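Local structure of cupin type-2 domain-containing protein (Burkholderia xenovorans, 2O8Q) at residues L4-Q9 with P97-R102; E24-R29 with H101-H106; V75-E80 with V85-G90. The protein is of unknown function but adopts a cupin fold and binds a nickel ion through three histidines. One frame throughout, in Å; residues are numbered along the deposited sequence.

Contact 1. Residues L4-Q9 with P97-R102; sequences LQTTIQ and PGVRHR. With NI (nickel (II) ion), chain C; EDO (1,2-ethanediol), chain G.
L4 sets its CD1 methyl 4.0 Å from CD of P97, the side chain and the proline ring meeting at a slant. CG of L4 lies opposite its carbonyl carbon (chi1 -51°), which swings the branch toward the CD corner of the proline ring. Two residues further on, T6 crosses V99 at roughly a right angle, and OG1 of T6 comes within 3.7 Å of CG2 of V99. This is van der Waals contact: the hydroxyl has its polar partner in D81, through a hydrogen bond. The two touching pairs thus lay the N-terminal arm along the loop that leads into strand 101-106, and other subunits pack against L4 as well, A36 of the second and M40 of the third.

V99 matters for a second reason. The V99 carbonyl O accepts a 2.8 Å hydrogen bond from ND1 of H101, fairly straight at 163° and lying near the imidazole plane, although the donor stands above the carbonyl plane. With ND1 so held, NE2 of H101 binds the nickel at 2.1 Å. H59 and H61 also coordinate it, a histidine metal site of the kind cupin barrels carry, here with three waters in the remaining positions.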
loop_
_atom_site.group_PDB
_atom_site.type_symbol
_atom_site.label_atom_id
_atom_site.label_comp_id
_atom_site.label_asym_id
_atom_site.label_seq_id
_atom_site.Cartn_x
_atom_site.Cartn_y
_atom_site.Cartn_z
ATOM N N LEU A 4 -12.172 5.837 -7.208
ATOM C CA LEU A 4 -12.409 4.398 -7.441
ATOM C C LEU A 4 -13.872 4.115 -7.136
ATOM O O LEU A 4 -14.580 4.898 -6.484
ATOM C CB LEU A 4 -11.520 3.519 -6.583
ATOM C CG LEU A 4 -10.026 3.855 -6.625
ATOM C CD1 LEU A 4 -9.222 2.908 -5.702
ATOM C CD2 LEU A 4 -9.496 3.862 -8.085
ATOM N N GLN A 5 -14.332 2.977 -7.625
ATOM C CA GLN A 5 -15.724 2.649 -7.500
ATOM C C GLN A 5 -15.914 1.498 -6.524
ATOM O O GLN A 5 -15.146 0.548 -6.509
ATOM C CB GLN A 5 -16.269 2.330 -8.883
ATOM C CG GLN A 5 -16.225 3.551 -9.802
ATOM N N THR A 6 -16.927 1.604 -5.665
ATOM C CA THR A 6 -17.279 0.530 -4.763
ATOM C C THR A 6 -17.563 -0.706 -5.603
ATOM O O THR A 6 -18.327 -0.638 -6.560
ATOM C CB THR A 6 -18.484 0.873 -3.852
ATOM O OG1 THR A 6 -18.188 2.089 -3.152
ATOM C CG2 THR A 6 -18.785 -0.233 -2.866
ATOM N N THR A 7 -16.938 -1.830 -5.236
ATOM C CA THR A 7 -16.893 -3.006 -6.087
ATOM C C THR A 7 -17.318 -4.213 -5.305
ATOM O O THR A 7 -16.681 -4.617 -4.337
ATOM C CB THR A 7 -15.499 -3.186 -6.758
ATOM O OG1 THR A 7 -15.249 -2.015 -7.562
ATOM C CG2 THR A 7 -15.469 -4.448 -7.646
ATOM N N ILE A 8 -18.442 -4.776 -5.760
ATOM C CA ILE A 8 -19.117 -5.870 -5.064
ATOM C C ILE A 8 -19.020 -7.113 -5.907
ATOM O O ILE A 8 -19.173 -7.071 -7.133
ATOM C CB ILE A 8 -20.622 -5.533 -4.878
ATOM C CG1 ILE A 8 -20.785 -4.167 -4.174
ATOM C CG2 ILE A 8 -21.359 -6.686 -4.178
ATOM C CD1 ILE A 8 -20.085 -4.063 -2.786
ATOM N N GLN A 9 -18.779 -8.234 -5.226
ATOM C CA GLN A 9 -18.903 -9.544 -5.858
ATOM C C GLN A 9 -19.670 -10.481 -4.974
ATOM O O GLN A 9 -19.679 -10.376 -3.772
ATOM C CB GLN A 9 -17.550 -10.160 -6.201
ATOM C CG GLN A 9 -17.049 -9.766 -7.593
ATOM C CD GLN A 9 -17.938 -10.272 -8.780
ATOM O OE1 GLN A 9 -17.990 -9.626 -9.827
ATOM N NE2 GLN A 9 -18.649 -11.387 -8.585
ATOM N N PRO A 97 -11.074 4.473 -0.950
ATOM C CA PRO A 97 -10.618 5.382 0.096
ATOM C C PRO A 97 -11.622 6.486 0.436
ATOM O O PRO A 97 -12.020 7.272 -0.418
ATOM C CB PRO A 97 -9.319 5.977 -0.524
ATOM C CG PRO A 97 -8.795 4.862 -1.350
ATOM C CD PRO A 97 -10.042 4.277 -2.002
ATOM N N GLY A 98 -12.068 6.497 1.680
ATOM C CA GLY A 98 -12.958 7.527 2.155
ATOM C C GLY A 98 -14.385 7.548 1.610
ATOM O O GLY A 98 -15.102 8.537 1.749
ATOM N N VAL A 99 -14.807 6.449 0.975
ATOM C CA VAL A 99 -16.139 6.405 0.396
ATOM C C VAL A 99 -17.194 6.642 1.481
ATOM O O VAL A 99 -17.046 6.106 2.595
ATOM C CB VAL A 99 -16.414 5.074 -0.374
ATOM C CG1 VAL A 99 -16.501 3.895 0.509
ATOM C CG2 VAL A 99 -17.717 5.170 -1.202
ATOM N N ARG A 100 -18.216 7.453 1.173
ATOM C CA ARG A 100 -19.311 7.667 2.113
ATOM C C ARG A 100 -20.204 6.457 2.092
ATOM O O ARG A 100 -20.632 6.006 1.031
ATOM C CB ARG A 100 -20.089 8.939 1.802
ATOM C CG ARG A 100 -19.301 10.203 1.970
ATOM C CD ARG A 100 -20.213 11.401 1.660
ATOM N NE ARG A 100 -19.490 12.653 1.652
ATOM C CZ ARG A 100 -18.784 13.116 0.616
ATOM N NH1 ARG A 100 -18.679 12.423 -0.522
ATOM N NH2 ARG A 100 -18.158 14.284 0.724
ATOM N N HIS A 101 -20.438 5.887 3.264
ATOM C CA HIS A 101 -21.200 4.640 3.351
ATOM C C HIS A 101 -21.826 4.467 4.721
ATOM O O HIS A 101 -21.557 5.202 5.663
ATOM C CB HIS A 101 -20.327 3.434 3.029
ATOM C CG HIS A 101 -19.267 3.210 4.051
ATOM N ND1 HIS A 101 -18.178 4.047 4.194
ATOM C CD2 HIS A 101 -19.166 2.291 5.050
ATOM C CE1 HIS A 101 -17.467 3.645 5.238
ATOM N NE2 HIS A 101 -18.031 2.573 5.759
ATOM N N ARG A 102 -22.692 3.466 4.839
ATOM C CA ARG A 102 -23.255 3.146 6.136
ATOM C C ARG A 102 -23.673 1.677 6.100
ATOM O O ARG A 102 -23.765 1.094 5.012
ATOM C CB ARG A 102 -24.419 4.090 6.487
ATOM C CG ARG A 102 -25.601 4.036 5.544
ATOM C CD ARG A 102 -26.738 4.932 5.992
ATOM N NE ARG A 102 -27.850 4.975 5.052
ATOM C CZ ARG A 102 -29.015 5.561 5.327
ATOM N NH1 ARG A 102 -29.186 6.133 6.519
ATOM N NH2 ARG A 102 -29.998 5.585 4.425
HETATM NI NI NI C . -17.699 1.860 7.754
HETATM C C1 EDO G . -20.303 -2.631 -7.707
HETATM O O1 EDO G . -19.773 -3.838 -8.268
HETATM C C2 EDO G . -21.817 -2.456 -7.931
HETATM O O2 EDO G . -22.532 -3.694 -8.063
HETATM O O HOH W 1 -16.634 0.166 7.036
HETATM O O HOH W 2 -17.633 1.103 9.766
HETATM O O HOH W 3 -19.490 0.678 7.616
#

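Contact 2. Residues E24-R29 with H101-H106; sequences EFFEYR and HRELRH. With NI (nickel (II) ion), chain C.
The ring of F26 spans from strand 26-30 to strand 101-106, where E103 and H106 receive it. H101 comes first; its nickel ion sits 8.3 Å from OE1 of E103. R102 turns its guanidinium to E78 on the neighbouring strand in a salt bridge.

E103 follows and is the first to touch: OE1 stands 3.8 Å from CZ of F26, at the ring edge and near its plane, with the carboxylate turned 71° against the ring. The chain bends at chi2 (-124°), bringing the other oxygen, OE2, round to H106.

L104 and R105 then both face E76, a classic beta bulge in the three-stranded sheet 83-88, 74-79, 101-106 of the cupin beta-barrel; strand 26-30 is outermost in the other sheet within this chain, so the contact joins the two sheets near the surface. R105 also forms a salt bridge with E76, while its carbonyl O lies 3.1 Å from OE2 of E103, a meeting of two acceptors that is not a bond.

H106 ends the strand. ND1 of H106 gives OE2 of E103 a short 2.6 Å hydrogen bond, 166° at the hydrogen, with the oxygen in the imidazole plane and approached on its syn side, although somewhat out of the carboxylate plane. This fixes the rotation of the imidazole. F26 arrives from the opposite direction: its CE1 stands over one imidazole face, displaced toward the rim, and CZ of F26 approaches CE1 of H106 to 3.4 Å. The two rings are oblique, their centroids 4.9 Å apart. On their flanks, I46 touches F26 and A48 touches H106, both from strand 42-48.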
loop_
_atom_site.group_PDB
_atom_site.type_symbol
_atom_site.label_atom_id
_atom_site.label_comp_id
_atom_site.label_asym_id
_atom_site.label_seq_id
_atom_site.Cartn_x
_atom_site.Cartn_y
_atom_site.Cartn_z
ATOM N N GLU A 24 -19.624 -1.074 18.827
ATOM C CA GLU A 24 -20.063 -1.610 20.156
ATOM C C GLU A 24 -20.993 -2.820 20.029
ATOM O O GLU A 24 -21.150 -3.588 20.973
ATOM C CB GLU A 24 -20.751 -0.527 21.021
ATOM C CG GLU A 24 -19.776 0.445 21.673
ATOM C CD GLU A 24 -18.730 0.968 20.687
ATOM O OE1 GLU A 24 -19.141 1.561 19.665
ATOM O OE2 GLU A 24 -17.511 0.775 20.924
ATOM N N PHE A 25 -21.620 -2.963 18.865
ATOM C CA PHE A 25 -22.459 -4.112 18.555
ATOM C C PHE A 25 -21.657 -5.227 17.890
ATOM O O PHE A 25 -22.258 -6.169 17.355
ATOM C CB PHE A 25 -23.629 -3.698 17.632
ATOM N N PHE A 26 -20.315 -5.124 17.917
ATOM C CA PHE A 26 -19.445 -6.133 17.283
ATOM C C PHE A 26 -18.300 -6.552 18.169
ATOM O O PHE A 26 -17.931 -5.841 19.087
ATOM C CB PHE A 26 -18.889 -5.588 15.968
ATOM C CG PHE A 26 -19.950 -5.320 14.974
ATOM C CD1 PHE A 26 -20.497 -6.357 14.236
ATOM C CD2 PHE A 26 -20.464 -4.047 14.816
ATOM C CE1 PHE A 26 -21.508 -6.126 13.344
ATOM C CE2 PHE A 26 -21.486 -3.812 13.924
ATOM C CZ PHE A 26 -21.998 -4.849 13.184
ATOM N N GLU A 27 -17.730 -7.711 17.871
ATOM C CA GLU A 27 -16.488 -8.136 18.502
ATOM C C GLU A 27 -15.530 -8.579 17.387
ATOM O O GLU A 27 -15.959 -8.878 16.264
ATOM C CB GLU A 27 -16.675 -9.234 19.517
ATOM C CG GLU A 27 -17.317 -10.481 19.015
ATOM C CD GLU A 27 -17.772 -11.416 20.148
ATOM O OE1 GLU A 27 -17.552 -11.115 21.348
ATOM O OE2 GLU A 27 -18.352 -12.459 19.809
ATOM N N TYR A 28 -14.236 -8.587 17.719
ATOM C CA TYR A 28 -13.142 -8.653 16.729
ATOM C C TYR A 28 -12.093 -9.673 17.131
ATOM O O TYR A 28 -11.704 -9.757 18.275
ATOM C CB TYR A 28 -12.485 -7.256 16.559
ATOM C CG TYR A 28 -13.465 -6.156 16.145
ATOM C CD1 TYR A 28 -14.387 -5.661 17.057
ATOM C CD2 TYR A 28 -13.493 -5.619 14.851
ATOM C CE1 TYR A 28 -15.328 -4.687 16.722
ATOM C CE2 TYR A 28 -14.447 -4.592 14.513
ATOM C CZ TYR A 28 -15.354 -4.141 15.470
ATOM O OH TYR A 28 -16.323 -3.160 15.192
ATOM N N ARG A 29 -11.635 -10.461 16.158
ATOM C CA ARG A 29 -10.554 -11.458 16.328
ATOM C C ARG A 29 -9.446 -10.987 15.387
ATOM O O ARG A 29 -9.620 -10.904 14.178
ATOM C CB ARG A 29 -11.011 -12.871 15.927
ATOM C CG ARG A 29 -10.000 -13.916 16.082
ATOM C CD ARG A 29 -10.573 -15.293 15.976
ATOM N NE ARG A 29 -10.896 -15.666 14.611
ATOM C CZ ARG A 29 -9.985 -16.036 13.710
ATOM N NH1 ARG A 29 -8.684 -16.053 13.999
ATOM N NH2 ARG A 29 -10.415 -16.415 12.501
ATOM N N HIS A 101 -20.438 5.887 3.264
ATOM C CA HIS A 101 -21.200 4.640 3.351
ATOM C C HIS A 101 -21.826 4.467 4.721
ATOM O O HIS A 101 -21.557 5.202 5.663
ATOM C CB HIS A 101 -20.327 3.434 3.029
ATOM C CG HIS A 101 -19.267 3.210 4.051
ATOM N ND1 HIS A 101 -18.178 4.047 4.194
ATOM C CD2 HIS A 101 -19.166 2.291 5.050
ATOM C CE1 HIS A 101 -17.467 3.645 5.238
ATOM N NE2 HIS A 101 -18.031 2.573 5.759
ATOM N N ARG A 102 -22.692 3.466 4.839
ATOM C CA ARG A 102 -23.255 3.146 6.136
ATOM C C ARG A 102 -23.673 1.677 6.100
ATOM O O ARG A 102 -23.765 1.094 5.012
ATOM C CB ARG A 102 -24.419 4.090 6.487
ATOM C CG ARG A 102 -25.601 4.036 5.544
ATOM C CD ARG A 102 -26.738 4.932 5.992
ATOM N NE ARG A 102 -27.850 4.975 5.052
ATOM C CZ ARG A 102 -29.015 5.561 5.327
ATOM N NH1 ARG A 102 -29.186 6.133 6.519
ATOM N NH2 ARG A 102 -29.998 5.585 4.425
ATOM N N GLU A 103 -23.867 1.106 7.289
ATOM C CA GLU A 103 -24.367 -0.270 7.420
ATOM C C GLU A 103 -25.816 -0.202 7.825
ATOM O O GLU A 103 -26.142 0.443 8.814
ATOM C CB GLU A 103 -23.618 -1.064 8.482
ATOM C CG GLU A 103 -24.005 -2.537 8.474
ATOM C CD GLU A 103 -24.512 -3.013 9.829
ATOM O OE1 GLU A 103 -24.020 -2.531 10.887
ATOM O OE2 GLU A 103 -25.423 -3.864 9.825
ATOM N N LEU A 104 -26.681 -0.830 7.024
ATOM C CA LEU A 104 -28.119 -0.748 7.260
ATOM C C LEU A 104 -28.652 -1.768 8.247
ATOM O O LEU A 104 -29.529 -1.465 9.052
ATOM C CB LEU A 104 -28.859 -0.876 5.951
ATOM C CG LEU A 104 -28.597 0.204 4.900
ATOM C CD1 LEU A 104 -29.489 -0.000 3.644
ATOM C CD2 LEU A 104 -28.878 1.597 5.478
ATOM N N ARG A 105 -28.130 -2.986 8.184
ATOM C CA ARG A 105 -28.618 -4.077 9.022
ATOM C C ARG A 105 -27.753 -5.279 8.783
ATOM O O ARG A 105 -27.083 -5.362 7.747
ATOM C CB ARG A 105 -30.091 -4.415 8.686
ATOM C CG ARG A 105 -30.439 -4.515 7.189
ATOM C CD ARG A 105 -31.906 -4.750 6.901
ATOM N NE ARG A 105 -32.796 -3.732 7.437
ATOM C CZ ARG A 105 -33.047 -2.564 6.851
ATOM N NH1 ARG A 105 -32.443 -2.258 5.714
ATOM N NH2 ARG A 105 -33.904 -1.713 7.383
ATOM N N HIS A 106 -27.801 -6.238 9.708
ATOM C CA HIS A 106 -27.066 -7.498 9.546
ATOM C C HIS A 106 -27.722 -8.633 10.313
ATOM O O HIS A 106 -28.524 -8.432 11.214
ATOM C CB HIS A 106 -25.606 -7.349 9.974
ATOM C CG HIS A 106 -25.470 -6.926 11.384
ATOM N ND1 HIS A 106 -25.387 -5.596 11.735
ATOM C CD2 HIS A 106 -25.452 -7.633 12.545
ATOM C CE1 HIS A 106 -25.318 -5.506 13.057
ATOM N NE2 HIS A 106 -25.348 -6.725 13.570
HETATM NI NI NI C . -17.699 1.860 7.754
HETATM O O HOH W 1 -16.634 0.166 7.036
HETATM O O HOH W 2 -17.633 1.103 9.766
HETATM O O HOH W 3 -19.490 0.678 7.616
#

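Contact 3. Residues V75-E80 with V85-G90; sequences VEFEYE and VMLEAG
Four backbone hydrogen bonds join V75 to L87 and F77 to V85, a reciprocal pair for each couple. V75 N to L87 O measures 2.9 Å and L87 N to V75 O 2.8 Å, while F77 N to V85 O and V85 N to F77 O repeat the pattern. Between these hydrogen-bonded pairs lies the non-hydrogen-bonded pair E76 and M86, where CA of E76 adds a CH···O contact of 3.2 Å to V85 O. The strands are the antiparallel arms of a beta hairpin.

E76 and M86 share one face of the sheet. M86 is selenomethionine, a label replacing methionine, and its doubly bent chain crosses E76, with CE 4.0 Å from CB of E76. The E76 carboxylate reaches R105 on the next strand in a salt bridge.

The other face carries V75, F77, V85 and L87. V75 and L87 lie side by side. CD1 of L87 meets the F77 ring at its edge, 3.9 Å from CE2 of F77, while CG2 of V75 sits over one face of the F77 ring, offset toward its rim. Further along, CG2 of V85 comes in the plane of the Y79 ring, 3.8 Å from CD2 of Y79, whose hydroxyl bonds to Q95. The chemistry divides accordingly: an inward face of aliphatic and aromatic groups lines the buried interior, and the other carries E76, its charge met by R105 of strand 101-106, beside the apolar selenomethionine.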
loop_
_atom_site.group_PDB
_atom_site.type_symbol
_atom_site.label_atom_id
_atom_site.label_comp_id
_atom_site.label_asym_id
_atom_site.label_seq_id
_atom_site.Cartn_x
_atom_site.Cartn_y
_atom_site.Cartn_z
ATOM N N VAL A 75 -25.045 -9.112 5.555
ATOM C CA VAL A 75 -24.966 -7.722 5.994
ATOM C C VAL A 75 -25.346 -6.853 4.796
ATOM O O VAL A 75 -25.003 -7.169 3.652
ATOM C CB VAL A 75 -23.547 -7.365 6.475
ATOM C CG1 VAL A 75 -22.473 -7.669 5.403
ATOM C CG2 VAL A 75 -23.461 -5.927 6.958
ATOM N N GLU A 76 -26.097 -5.771 5.051
ATOM C CA GLU A 76 -26.499 -4.817 4.004
ATOM C C GLU A 76 -25.816 -3.478 4.300
ATOM O O GLU A 76 -25.953 -2.894 5.389
ATOM C CB GLU A 76 -28.023 -4.654 3.992
ATOM C CG GLU A 76 -28.543 -3.854 2.819
ATOM C CD GLU A 76 -30.029 -3.770 2.755
ATOM O OE1 GLU A 76 -30.642 -3.523 3.813
ATOM O OE2 GLU A 76 -30.597 -3.967 1.644
ATOM N N PHE A 77 -25.076 -3.014 3.285
ATOM C CA PHE A 77 -24.397 -1.740 3.298
ATOM C C PHE A 77 -25.097 -0.812 2.327
ATOM O O PHE A 77 -25.938 -1.215 1.494
ATOM C CB PHE A 77 -22.970 -1.935 2.782
ATOM C CG PHE A 77 -22.091 -2.782 3.687
ATOM C CD1 PHE A 77 -21.958 -2.459 5.018
ATOM C CD2 PHE A 77 -21.343 -3.833 3.172
ATOM C CE1 PHE A 77 -21.128 -3.216 5.857
ATOM C CE2 PHE A 77 -20.476 -4.565 3.992
ATOM C CZ PHE A 77 -20.370 -4.267 5.316
ATOM N N GLU A 78 -24.839 0.486 2.453
ATOM C CA GLU A 78 -25.309 1.456 1.488
ATOM C C GLU A 78 -24.147 2.384 1.176
ATOM O O GLU A 78 -23.443 2.821 2.075
ATOM C CB GLU A 78 -26.520 2.263 1.981
ATOM C CG GLU A 78 -27.146 3.079 0.894
ATOM C CD GLU A 78 -28.296 3.965 1.363
ATOM O OE1 GLU A 78 -28.693 3.858 2.548
ATOM O OE2 GLU A 78 -28.804 4.757 0.530
ATOM N N TYR A 79 -23.991 2.664 -0.118
ATOM C CA TYR A 79 -22.891 3.454 -0.609
ATOM C C TYR A 79 -23.363 4.664 -1.340
ATOM O O TYR A 79 -24.387 4.623 -2.006
ATOM C CB TYR A 79 -22.002 2.648 -1.560
ATOM C CG TYR A 79 -21.358 1.519 -0.825
ATOM C CD1 TYR A 79 -20.188 1.690 -0.024
ATOM C CD2 TYR A 79 -21.896 0.209 -0.898
ATOM C CE1 TYR A 79 -19.668 0.671 0.688
ATOM C CE2 TYR A 79 -21.355 -0.801 -0.174
ATOM C CZ TYR A 79 -20.200 -0.598 0.581
ATOM O OH TYR A 79 -19.663 -1.607 1.303
ATOM N N GLU A 80 -22.592 5.738 -1.252
ATOM C CA GLU A 80 -22.973 6.926 -1.977
ATOM C C GLU A 80 -23.051 6.578 -3.480
ATOM O O GLU A 80 -24.077 6.857 -4.133
ATOM C CB GLU A 80 -22.012 8.082 -1.694
ATOM C CG GLU A 80 -22.609 9.431 -2.080
ATOM C CD GLU A 80 -21.666 10.579 -1.960
ATOM O OE1 GLU A 80 -20.509 10.375 -1.549
ATOM O OE2 GLU A 80 -22.084 11.707 -2.294
ATOM N N VAL A 85 -26.566 -2.554 -0.890
ATOM C CA VAL A 85 -25.934 -3.802 -1.305
ATOM C C VAL A 85 -26.149 -4.813 -0.199
ATOM O O VAL A 85 -25.711 -4.588 0.930
ATOM C CB VAL A 85 -24.365 -3.656 -1.417
ATOM C CG1 VAL A 85 -23.771 -5.021 -1.742
ATOM C CG2 VAL A 85 -23.966 -2.590 -2.413
HETATM N N MSE A 86 -26.727 -5.957 -0.524
HETATM C CA MSE A 86 -26.875 -7.053 0.409
HETATM C C MSE A 86 -25.815 -8.155 0.154
HETATM O O MSE A 86 -25.739 -8.688 -0.945
HETATM C CB MSE A 86 -28.267 -7.631 0.283
HETATM C CG MSE A 86 -28.441 -8.952 0.962
HETATM SE SE MSE A 86 -28.621 -8.678 2.869
HETATM C CE MSE A 86 -30.341 -7.757 2.996
ATOM N N LEU A 87 -24.990 -8.473 1.147
ATOM C CA LEU A 87 -23.960 -9.461 0.986
ATOM C C LEU A 87 -24.239 -10.679 1.860
ATOM O O LEU A 87 -24.537 -10.526 3.041
ATOM C CB LEU A 87 -22.591 -8.902 1.432
ATOM C CG LEU A 87 -21.962 -7.763 0.679
ATOM C CD1 LEU A 87 -20.557 -7.417 1.348
ATOM C CD2 LEU A 87 -21.817 -8.156 -0.777
ATOM N N GLU A 88 -24.061 -11.872 1.301
ATOM C CA GLU A 88 -24.171 -13.111 2.059
ATOM C C GLU A 88 -22.790 -13.753 2.087
ATOM O O GLU A 88 -21.840 -13.188 1.514
ATOM C CB GLU A 88 -25.133 -14.081 1.364
ATOM C CG GLU A 88 -26.531 -13.581 1.157
ATOM C CD GLU A 88 -27.364 -14.642 0.448
ATOM O OE1 GLU A 88 -27.901 -15.502 1.157
ATOM O OE2 GLU A 88 -27.451 -14.612 -0.796
ATOM N N ALA A 89 -22.676 -14.946 2.676
ATOM C CA ALA A 89 -21.355 -15.621 2.717
ATOM C C ALA A 89 -20.770 -15.693 1.301
ATOM O O ALA A 89 -21.498 -16.066 0.344
ATOM C CB ALA A 89 -21.437 -17.011 3.348
ATOM N N GLY A 90 -19.475 -15.371 1.182
ATOM C CA GLY A 90 -18.785 -15.422 -0.098
ATOM C C GLY A 90 -18.818 -14.091 -0.803
ATOM O O GLY A 90 -18.140 -13.933 -1.788
#

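In the fold
Strand 101-106 ties the set together: contacts 1 and 2, 16 Å apart between centres, share R102 and H101, one of the three nickel ligands. Contact 3 is nested in the chain loop closed by each, 11 Å from contact 1 and 12 Å from contact 2, centre to centre. Its strand 74-79 runs beside 101-106: N of L104 lies 2.7 Å from O of E76, a probable hydrogen bond, and CB of H101 packs 3.5 Å from CD1 of Y79. Just beyond the strand ends, NH1 of R100 and OE1 of E80 form a salt bridge. The hairpin therefore backs the metal-binding histidine, while contact 1 adds the segment just before strand 7-9 and contact 2 strand 26-30.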